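Local coordinates for sensor protein kinase WalK (Staphylococcus aureus, PDB 4YWZ), which is an essential sensor histidine kinase whose extracellular receptor domain, of the Cache clan, probably receives signals for the WalKR two-component system, at residues Ser138-Asn141 / Asp142-Asn145; Lys108-Gly112 / Gly113-Val117. The protein carries 1 engineered substitution. All coordinates share one frame; numbering follows the deposited sequence.

Contact 1 of 2, residues Ser138-Asn141 / Asp142-Asn145; sequences SKIN and DVYN
I140 and Y144 meet where strand 129-138 turns into helix 141-149, the C-terminal helix of this Cache-type receptor domain. The passage is compact: K139 is the centre of an inverse gamma turn, and its carbonyl O accepts the amide N of D142 at 3.0 Å. One residue on, the O of I140 takes the N of V143 at 2.9 Å over a more bent path (133°) and, weakly, that of Y144, so a single oxygen serves an i+3 and an i+4 amide. From N141 onward the bonding is helical, its O receiving the N of N145 at 2.8 Å.

The tight side is apolar. With CG1 of I140 anti to its backbone N (chi1 -155°), the CG2 methyl lies between N and the carbonyl carbon and touches CE2 of the tyrosine ring at 4.1 Å, while CG1 makes a looser approach to CG2 of V143. F15 of helix 7-37 packs on both I140 and V143, L105 lies against I140 and Y144, and the Y144 ring also forms a cation-pi pair with R116.

The other side, formed by K139, D142 and N145, is polar, exposed and loose. The charged atoms of K139 and D142 do not meet: NZ and OD2 stand 6.1 Å apart, the lysine chain running extended away from the carboxylate. N141 lies between the two sides. It is one helical turn from N145, their amide planes inclined by 67°, and it also packs on R116. Its amide crosses the Y144 side chain at about a right angle, bringing N141 OD1 to 3.6 Å from the tyrosine CB.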
ATOM      1  N   SER A 138       9.125  -2.573  -8.161  1.00 16.32           N
ATOM      2  CA  SER A 138       8.046  -2.550  -7.166  1.00 17.03           C
ATOM      3  C   SER A 138       7.028  -3.601  -7.502  1.00 17.74           C
ATOM      4  O   SER A 138       6.730  -3.922  -8.666  1.00 17.83           O
ATOM      5  CB  SER A 138       7.526  -1.128  -7.036  1.00 17.47           C
ATOM      6  OG  SER A 138       6.838  -0.743  -8.154  1.00 19.67           O
ATOM      7  N   LYS A 139       6.432  -4.126  -6.419  1.00 17.84           N
ATOM      8  CA  LYS A 139       5.555  -5.314  -6.503  1.00 18.21           C
ATOM      9  C   LYS A 139       4.127  -4.969  -6.845  1.00 19.71           C
ATOM     10  O   LYS A 139       3.133  -5.293  -6.119  1.00 20.19           O
ATOM     11  CB  LYS A 139       5.650  -6.040  -5.183  1.00 18.27           C
ATOM     12  CG  LYS A 139       7.006  -6.577  -4.797  1.00 18.54           C
ATOM     13  CD  LYS A 139       6.991  -7.226  -3.452  1.00 20.14           C
ATOM     14  CE  LYS A 139       8.382  -7.679  -3.110  1.00 23.92           C
ATOM     15  NZ  LYS A 139       8.538  -8.417  -1.808  1.00 26.26           N
ATOM     16  N   ILE A 140       3.917  -4.372  -8.003  1.00 15.99           N
ATOM     17  CA  ILE A 140       2.592  -3.982  -8.455  1.00 17.50           C
ATOM     18  C   ILE A 140       1.626  -5.202  -8.660  1.00 17.25           C
ATOM     19  O   ILE A 140       0.407  -4.978  -8.696  1.00 18.44           O
ATOM     20  CB  ILE A 140       2.644  -3.106  -9.714  1.00 19.95           C
ATOM     21  CG1 ILE A 140       1.436  -2.224  -9.832  1.00 21.26           C
ATOM     22  CG2 ILE A 140       2.921  -3.916 -10.967  1.00 21.79           C
ATOM     23  CD1 ILE A 140       1.637  -1.059 -10.739  1.00 21.31           C
ATOM     24  N   ASN A 141       2.215  -6.401  -8.785  1.00 18.80           N
ATOM     25  CA  ASN A 141       1.387  -7.601  -8.985  1.00 22.60           C
ATOM     26  C   ASN A 141       0.570  -7.825  -7.765  1.00 21.74           C
ATOM     27  O   ASN A 141      -0.513  -8.442  -7.886  1.00 22.74           O
ATOM     28  CB  ASN A 141       2.162  -8.849  -9.293  1.00 22.32           C
ATOM     29  CG  ASN A 141       1.370  -9.743 -10.188  1.00 25.56           C
ATOM     30  OD1 ASN A 141       0.631  -9.254 -11.011  1.00 28.95           O
ATOM     31  ND2 ASN A 141       1.381 -11.018  -9.872  1.00 29.02           N
ATOM     32  N   ASP A 142       0.932  -7.263  -6.600  1.00 21.94           N
ATOM     33  CA  ASP A 142       0.061  -7.402  -5.470  1.00 26.12           C
ATOM     34  C   ASP A 142      -1.293  -6.723  -5.689  1.00 24.04           C
ATOM     35  O   ASP A 142      -2.299  -7.242  -5.155  1.00 23.00           O
ATOM     36  CB  ASP A 142       0.741  -6.887  -4.182  1.00 30.50           C
ATOM     37  CG  ASP A 142       1.909  -7.810  -3.604  1.00 28.33           C
ATOM     38  OD1 ASP A 142       1.964  -9.060  -3.835  1.00 36.16           O
ATOM     39  OD2 ASP A 142       2.642  -7.205  -2.764  1.00 39.39           O
ATOM     40  N   VAL A 143      -1.377  -5.587  -6.447  1.00 18.31           N
ATOM     41  CA  VAL A 143      -2.604  -4.904  -6.843  1.00 19.76           C
ATOM     42  C   VAL A 143      -3.429  -5.812  -7.777  1.00 20.34           C
ATOM     43  O   VAL A 143      -4.583  -6.095  -7.527  1.00 20.20           O
ATOM     44  CB  VAL A 143      -2.363  -3.535  -7.484  1.00 22.91           C
ATOM     45  CG1 VAL A 143      -3.688  -2.960  -7.796  1.00 22.75           C
ATOM     46  CG2 VAL A 143      -1.491  -2.679  -6.484  1.00 26.17           C
ATOM     47  N   TYR A 144      -2.793  -6.292  -8.851  1.00 20.32           N
ATOM     48  CA  TYR A 144      -3.486  -7.192  -9.778  1.00 21.14           C
ATOM     49  C   TYR A 144      -3.999  -8.432  -9.127  1.00 19.75           C
ATOM     50  O   TYR A 144      -5.150  -8.857  -9.390  1.00 21.88           O
ATOM     51  CB  TYR A 144      -2.543  -7.471 -10.961  1.00 21.06           C
ATOM     52  CG  TYR A 144      -2.236  -6.281 -11.866  1.00 22.33           C
ATOM     53  CD1 TYR A 144      -3.181  -5.753 -12.769  1.00 29.33           C
ATOM     54  CD2 TYR A 144      -1.019  -5.725 -11.863  1.00 22.52           C
ATOM     55  CE1 TYR A 144      -2.813  -4.693 -13.603  1.00 28.36           C
ATOM     56  CE2 TYR A 144      -0.669  -4.663 -12.720  1.00 27.50           C
ATOM     57  CZ  TYR A 144      -1.554  -4.185 -13.568  1.00 28.47           C
ATOM     58  OH  TYR A 144      -1.173  -3.137 -14.355  1.00 30.58           O
ATOM     59  N   ASN A 145      -3.221  -8.997  -8.226  1.00 18.68           N
ATOM     60  CA  ASN A 145      -3.611 -10.215  -7.488  1.00 18.94           C
ATOM     61  C   ASN A 145      -4.846  -9.945  -6.626  1.00 25.21           C
ATOM     62  O   ASN A 145      -5.782 -10.716  -6.577  1.00 25.03           O
ATOM     63  CB  ASN A 145      -2.528 -10.796  -6.629  1.00 20.95           C
ATOM     64  CG  ASN A 145      -1.416 -11.542  -7.417  1.00 23.69           C
ATOM     65  OD1 ASN A 145      -1.646 -12.017  -8.523  1.00 24.43           O
ATOM     66  ND2 ASN A 145      -0.248 -11.552  -6.860  1.00 26.45           N
TER

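Contact 2 of 2, residues Lys108-Gly112 / Gly113-Val117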
ATOM      1  N   LYS A 108       8.779 -10.441 -14.957  1.00 21.20           N
ATOM      2  CA  LYS A 108       9.988 -10.945 -14.452  1.00 21.70           C
ATOM      3  C   LYS A 108       9.686 -12.148 -13.547  1.00 21.57           C
ATOM      4  O   LYS A 108       8.746 -12.077 -12.745  1.00 22.95           O
ATOM      5  CB  LYS A 108      10.717  -9.884 -13.670  1.00 22.60           C
ATOM      6  CG  LYS A 108      11.986 -10.291 -13.077  1.00 23.31           C
ATOM      7  CD  LYS A 108      12.908  -9.058 -12.865  1.00 21.97           C
ATOM      8  CE  LYS A 108      14.187  -9.349 -12.177  1.00 26.93           C
ATOM      9  NZ  LYS A 108      15.162  -8.212 -12.159  1.00 30.83           N
ATOM     10  N   ASP A 109      10.492 -13.182 -13.771  1.00 22.98           N
ATOM     11  CA  ASP A 109      10.328 -14.447 -12.959  1.00 24.33           C
ATOM     12  C   ASP A 109      11.378 -14.484 -11.948  1.00 23.87           C
ATOM     13  O   ASP A 109      12.581 -14.594 -12.187  1.00 23.90           O
ATOM     14  CB  ASP A 109      10.255 -15.651 -13.919  1.00 25.06           C
ATOM     15  CG  ASP A 109      10.077 -16.983 -13.219  1.00 30.90           C
ATOM     16  OD1 ASP A 109      10.035 -16.992 -12.008  1.00 24.29           O
ATOM     17  OD2 ASP A 109      10.072 -17.996 -13.956  1.00 25.40           O
ATOM     18  N   TYR A 110      10.964 -14.328 -10.698  1.00 21.10           N
ATOM     19  CA  TYR A 110      11.837 -14.373  -9.589  1.00 21.19           C
ATOM     20  C   TYR A 110      11.959 -15.758  -8.931  1.00 22.13           C
ATOM     21  O   TYR A 110      12.656 -15.941  -7.951  1.00 25.46           O
ATOM     22  CB  TYR A 110      11.303 -13.457  -8.523  1.00 21.92           C
ATOM     23  CG  TYR A 110      11.241 -11.983  -8.870  1.00 19.81           C
ATOM     24  CD1 TYR A 110      10.113 -11.410  -9.407  1.00 20.70           C
ATOM     25  CD2 TYR A 110      12.359 -11.186  -8.728  1.00 21.98           C
ATOM     26  CE1 TYR A 110      10.064 -10.009  -9.674  1.00 21.81           C
ATOM     27  CE2 TYR A 110      12.300  -9.832  -9.005  1.00 22.24           C
ATOM     28  CZ  TYR A 110      11.159  -9.237  -9.437  1.00 22.11           C
ATOM     29  OH  TYR A 110      11.089  -7.882  -9.799  1.00 23.83           O
ATOM     30  N   GLY A 111      11.147 -16.674  -9.427  1.00 22.24           N
ATOM     31  CA  GLY A 111      11.145 -18.064  -8.933  1.00 23.98           C
ATOM     32  C   GLY A 111       9.764 -18.687  -8.933  1.00 22.72           C
ATOM     33  O   GLY A 111       9.646 -19.865  -8.625  1.00 23.80           O
ATOM     34  N   GLY A 112       8.759 -17.870  -9.062  1.00 20.63           N
ATOM     35  CA  GLY A 112       7.352 -18.270  -9.062  1.00 20.14           C
ATOM     36  C   GLY A 112       6.603 -18.160 -10.346  1.00 22.34           C
ATOM     37  O   GLY A 112       5.369 -18.251 -10.309  1.00 24.84           O
ATOM     38  N   GLY A 113       7.358 -17.930 -11.439  1.00 22.77           N
ATOM     39  CA  GLY A 113       6.764 -17.627 -12.690  1.00 25.91           C
ATOM     40  C   GLY A 113       6.867 -16.151 -12.984  1.00 27.37           C
ATOM     41  O   GLY A 113       6.991 -15.344 -12.066  1.00 23.00           O
ATOM     42  N   LYS A 114       6.831 -15.793 -14.268  1.00 29.24           N
ATOM     43  CA  LYS A 114       6.772 -14.364 -14.626  1.00 29.17           C
ATOM     44  C   LYS A 114       5.619 -13.586 -13.864  1.00 28.13           C
ATOM     45  O   LYS A 114       4.415 -13.907 -13.823  1.00 25.90           O
ATOM     46  CB  LYS A 114       6.596 -14.245 -16.148  1.00 32.58           C
ATOM     47  CG  LYS A 114       7.817 -14.617 -16.925  1.00 36.59           C
ATOM     48  CD  LYS A 114       7.486 -14.419 -18.420  1.00 48.68           C
ATOM     49  CE  LYS A 114       8.691 -14.761 -19.293  1.00 54.58           C
ATOM     50  NZ  LYS A 114       9.912 -14.249 -18.584  1.00 53.74           N
ATOM     51  N   ASP A 115       6.034 -12.515 -13.151  1.00 24.12           N
ATOM     52  CA  ASP A 115       5.180 -11.658 -12.429  1.00 21.92           C
ATOM     53  C   ASP A 115       5.258 -10.225 -13.092  1.00 19.83           C
ATOM     54  O   ASP A 115       6.343  -9.832 -13.487  1.00 20.09           O
ATOM     55  CB  ASP A 115       5.756 -11.415 -10.994  1.00 23.05           C
ATOM     56  CG  ASP A 115       5.678 -12.645 -10.071  1.00 33.55           C
ATOM     57  OD1 ASP A 115       4.736 -13.442 -10.357  1.00 25.30           O
ATOM     58  OD2 ASP A 115       6.659 -12.805  -9.224  1.00 34.23           O
ATOM     59  N   ARG A 116       4.150  -9.545 -13.148  1.00 20.50           N
ATOM     60  CA  ARG A 116       4.131  -8.065 -13.481  1.00 21.03           C
ATOM     61  C   ARG A 116       4.826  -7.224 -12.422  1.00 18.57           C
ATOM     62  O   ARG A 116       4.549  -7.328 -11.255  1.00 19.00           O
ATOM     63  CB  ARG A 116       2.753  -7.523 -13.669  1.00 29.57           C
ATOM     64  CG  ARG A 116       2.336  -7.666 -15.125  1.00 43.72           C
ATOM     65  CD  ARG A 116       0.946  -7.160 -15.409  1.00 44.95           C
ATOM     66  NE  ARG A 116       0.063  -8.099 -14.813  1.00 51.75           N
ATOM     67  CZ  ARG A 116      -1.200  -8.292 -15.152  1.00 51.52           C
ATOM     68  NH1 ARG A 116      -1.761  -7.591 -16.122  1.00 58.03           N
ATOM     69  NH2 ARG A 116      -1.894  -9.183 -14.441  1.00 43.03           N
ATOM     70  N   VAL A 117       5.803  -6.384 -12.852  1.00 16.55           N
ATOM     71  CA  VAL A 117       6.614  -5.568 -11.960  1.00 17.06           C
ATOM     72  C   VAL A 117       6.685  -4.155 -12.516  1.00 18.68           C
ATOM     73  O   VAL A 117       6.760  -3.972 -13.693  1.00 17.54           O
ATOM     74  CB  VAL A 117       8.040  -6.131 -11.861  1.00 18.14           C
ATOM     75  CG1 VAL A 117       8.962  -5.158 -11.131  1.00 18.02           C
ATOM     76  CG2 VAL A 117       7.991  -7.465 -11.083  1.00 20.51           C
TER
HETATM   77  O   HOH W   1       8.221 -15.014  -9.714  1.00 21.67           O
HETATM   78  O   HOH W   2       3.874 -16.081 -11.355  1.00 29.36           O
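Y110 folds back from a hairpin turn to meet D115 and V117 on the next strand. With its CG anti to the carbonyl carbon (chi1 -64°), the ring is laid back along the hairpin and its CE1/OH edge reaches V117: CG2 of V117 lies in the ring plane, 3.6 Å from CE1, and OD2 of D115 approaches CD1 near that plane. CG of K108 covers one ring face, offset toward the rim.

D109 holds the turn from within. Its CG stands anti to the backbone N (chi1 -179°), which carries OD1 to the N of G111 at 2.8 Å, an Asx turn; the same oxygen weakly accepts the N of G113. D115 works through water: OD2 takes a hydrogen bond from a water at 2.7 Å that also donates to G113 O and accepts from the amides of Y110 and G112, thereby joining three backbone groups of the turn to the D115 carboxylate.

Paired backbone bonds, K108 N to D115 O, 2.9 Å, and D115 N to K108 O, 2.8 Å, mark an antiparallel hydrogen-bonded pair. The turn closes the hairpin of strands 102-109 and 114-126, the former an outermost strand of the sheet within this chain; E137 of strand 129-138 binds both K108 NZ and Y110 OH.

Both contacts are local, yet they differ in setting. Contact 1 is partly buried, with I140 and V143 packed against helix 7-37, whereas contact 2 is a surface turn whose one buried residue is V117. Helical amide-to-carbonyl bonds and apolar packing dominate the first; cross-strand pairing, an Asx turn and bridging water organise the second. Their centres lie about 11 Å apart, and they touch through strand 114-126: CB of N141 sits 3.4 Å from O of R116, and CG1 of V117 is 3.5 Å from O of S138. The start of the C-terminal helix thus rests against the hairpin strand leading away from the exposed turn.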